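Local structure of ancillary protein 1 (Streptococcus pyogenes, 2XI9) at residues A[241-246]-A[270-275]. The protein is a pilus-presented adhesin that probably binds collagen and needs its internal thioester bond for efficient interaction with host cells. Residues are numbered along the deposited sequence; the frame is centred on the assembly and turned at random.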
loop_
_atom_site.group_PDB
_atom_site.type_symbol
_atom_site.label_atom_id
_atom_site.label_comp_id
_atom_site.label_asym_id
_atom_site.label_seq_id
_atom_site.Cartn_x
_atom_site.Cartn_y
_atom_site.Cartn_z
ATOM N N LEU A 241 -11.479 9.713 -15.472
ATOM C CA LEU A 241 -10.364 8.779 -15.520
ATOM C C LEU A 241 -9.909 8.397 -14.115
ATOM O O LEU A 241 -9.596 7.218 -13.858
ATOM C CB LEU A 241 -9.199 9.267 -16.391
ATOM C CG LEU A 241 -8.061 8.283 -16.628
ATOM C CD1 LEU A 241 -8.556 7.083 -17.432
ATOM C CD2 LEU A 241 -6.826 8.995 -17.358
ATOM N N ARG A 242 -9.892 9.364 -13.198
ATOM C CA ARG A 242 -9.551 9.079 -11.807
ATOM C C ARG A 242 -10.492 8.008 -11.213
ATOM O O ARG A 242 -10.055 7.062 -10.582
ATOM C CB ARG A 242 -9.575 10.375 -10.986
ATOM C CG ARG A 242 -8.937 10.265 -9.596
ATOM C CD ARG A 242 -8.729 11.638 -9.014
ATOM N NE ARG A 242 -7.996 11.581 -7.742
ATOM C CZ ARG A 242 -7.339 12.587 -7.205
ATOM N NH1 ARG A 242 -7.297 13.775 -7.802
ATOM N NH2 ARG A 242 -6.742 12.396 -6.033
ATOM N N ALA A 243 -11.791 8.185 -11.400
ATOM C CA ALA A 243 -12.762 7.230 -10.924
ATOM C C ALA A 243 -12.587 5.850 -11.561
ATOM O O ALA A 243 -12.640 4.849 -10.861
ATOM C CB ALA A 243 -14.149 7.720 -11.147
ATOM N N ALA A 244 -12.386 5.812 -12.874
ATOM C CA ALA A 244 -12.211 4.560 -13.588
ATOM C C ALA A 244 -11.003 3.841 -13.017
ATOM O O ALA A 244 -11.041 2.633 -12.866
ATOM C CB ALA A 244 -12.061 4.822 -15.104
ATOM N N THR A 245 -9.920 4.599 -12.721
ATOM C CA THR A 245 -8.686 4.067 -12.126
ATOM C C THR A 245 -8.998 3.482 -10.746
ATOM O O THR A 245 -8.538 2.380 -10.415
ATOM C CB THR A 245 -7.501 5.160 -12.070
ATOM O OG1 THR A 245 -7.366 5.817 -13.365
ATOM C CG2 THR A 245 -6.175 4.541 -11.698
ATOM N N GLN A 246 -9.773 4.204 -9.943
ATOM C CA GLN A 246 -10.102 3.734 -8.607
ATOM C C GLN A 246 -10.883 2.415 -8.678
ATOM O O GLN A 246 -10.641 1.491 -7.904
ATOM C CB GLN A 246 -10.927 4.791 -7.858
ATOM C CG GLN A 246 -11.337 4.395 -6.411
ATOM C CD GLN A 246 -10.165 4.168 -5.486
ATOM O OE1 GLN A 246 -9.667 5.110 -4.884
ATOM N NE2 GLN A 246 -9.763 2.910 -5.315
ATOM N N GLY A 270 -22.413 4.058 -8.741
ATOM C CA GLY A 270 -23.676 4.268 -9.408
ATOM C C GLY A 270 -23.723 5.501 -10.306
ATOM O O GLY A 270 -24.436 5.502 -11.297
ATOM N N ASP A 271 -22.965 6.550 -9.966
ATOM C CA ASP A 271 -22.922 7.781 -10.787
ATOM C C ASP A 271 -21.943 7.687 -11.982
ATOM O O ASP A 271 -21.777 8.657 -12.723
ATOM C CB ASP A 271 -22.474 8.963 -9.917
ATOM C CG ASP A 271 -22.694 10.314 -10.590
ATOM O OD1 ASP A 271 -23.722 10.518 -11.229
ATOM O OD2 ASP A 271 -21.831 11.208 -10.469
HETATM N N MSE A 272 -21.274 6.552 -12.166
HETATM C CA MSE A 272 -20.369 6.375 -13.312
HETATM C C MSE A 272 -21.168 6.108 -14.588
HETATM O O MSE A 272 -21.992 5.184 -14.637
HETATM C CB MSE A 272 -19.386 5.216 -13.026
HETATM C CG MSE A 272 -18.356 4.985 -14.075
HETATM SE SE MSE A 272 -17.008 3.711 -13.614
HETATM C CE MSE A 272 -15.760 4.847 -12.642
ATOM N N ASN A 273 -20.929 6.905 -15.629
ATOM C CA ASN A 273 -21.635 6.723 -16.903
ATOM C C ASN A 273 -21.048 5.549 -17.749
ATOM O O ASN A 273 -20.000 4.982 -17.408
ATOM C CB ASN A 273 -21.750 8.049 -17.680
ATOM C CG ASN A 273 -20.424 8.525 -18.286
ATOM O OD1 ASN A 273 -19.463 7.759 -18.360
ATOM N ND2 ASN A 273 -20.382 9.798 -18.738
ATOM N N ASP A 274 -21.737 5.178 -18.821
ATOM C CA ASP A 274 -21.307 4.022 -19.656
ATOM C C ASP A 274 -19.891 4.181 -20.237
ATOM O O ASP A 274 -19.083 3.256 -20.142
ATOM C CB ASP A 274 -22.280 3.798 -20.812
ATOM C CG ASP A 274 -23.643 3.256 -20.366
ATOM O OD1 ASP A 274 -23.779 2.785 -19.218
ATOM O OD2 ASP A 274 -24.586 3.295 -21.184
ATOM N N SER A 275 -19.612 5.332 -20.856
ATOM C CA SER A 275 -18.259 5.652 -21.383
ATOM C C SER A 275 -17.154 5.468 -20.361
ATOM O O SER A 275 -16.100 4.949 -20.693
ATOM C CB SER A 275 -18.182 7.104 -21.912
ATOM O OG SER A 275 -19.113 7.303 -22.935
#
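Met272, modelled as selenomethionine, reaches from the short connection ahead of helix 274-288 to helix 238-253 and touches it with its terminal methyl. That one carbon, CE, settles over the peptide link between Ala243 and Ala244: it lies 3.5 Å from Ala243 C and equally far from Ala244 N. The methyl of Ala243 flanks it, CB to CE 3.6 Å, while Ala244 CB stands farther off, 4.4 Å from the same CE. The side chain runs out extended through its first two torsions, with CG anti to the backbone N (chi1 -176°), then turns about the CG-SE bond (chi3 -85°) to lay CE against the helix backbone. With only CB methyls on Ala243 and Ala244, little side chain stands between CE and the main chain, consistent with its close approach.

Around the contact, Met272 also packs on Leu247 of helix 238-253 and Leu277 of helix 274-288, and Ala243 on Leu137 and Tyr142. Next to Met272, Asn273 N-caps helix 274-288, its OD1 bonded to Thr276 OG1. Within the thioester domain, then, the connection leading into helix 274-288 packs against the side of helix 238-253 through van der Waals contact alone, which depends on shape fit and burial of CE and should be little directional.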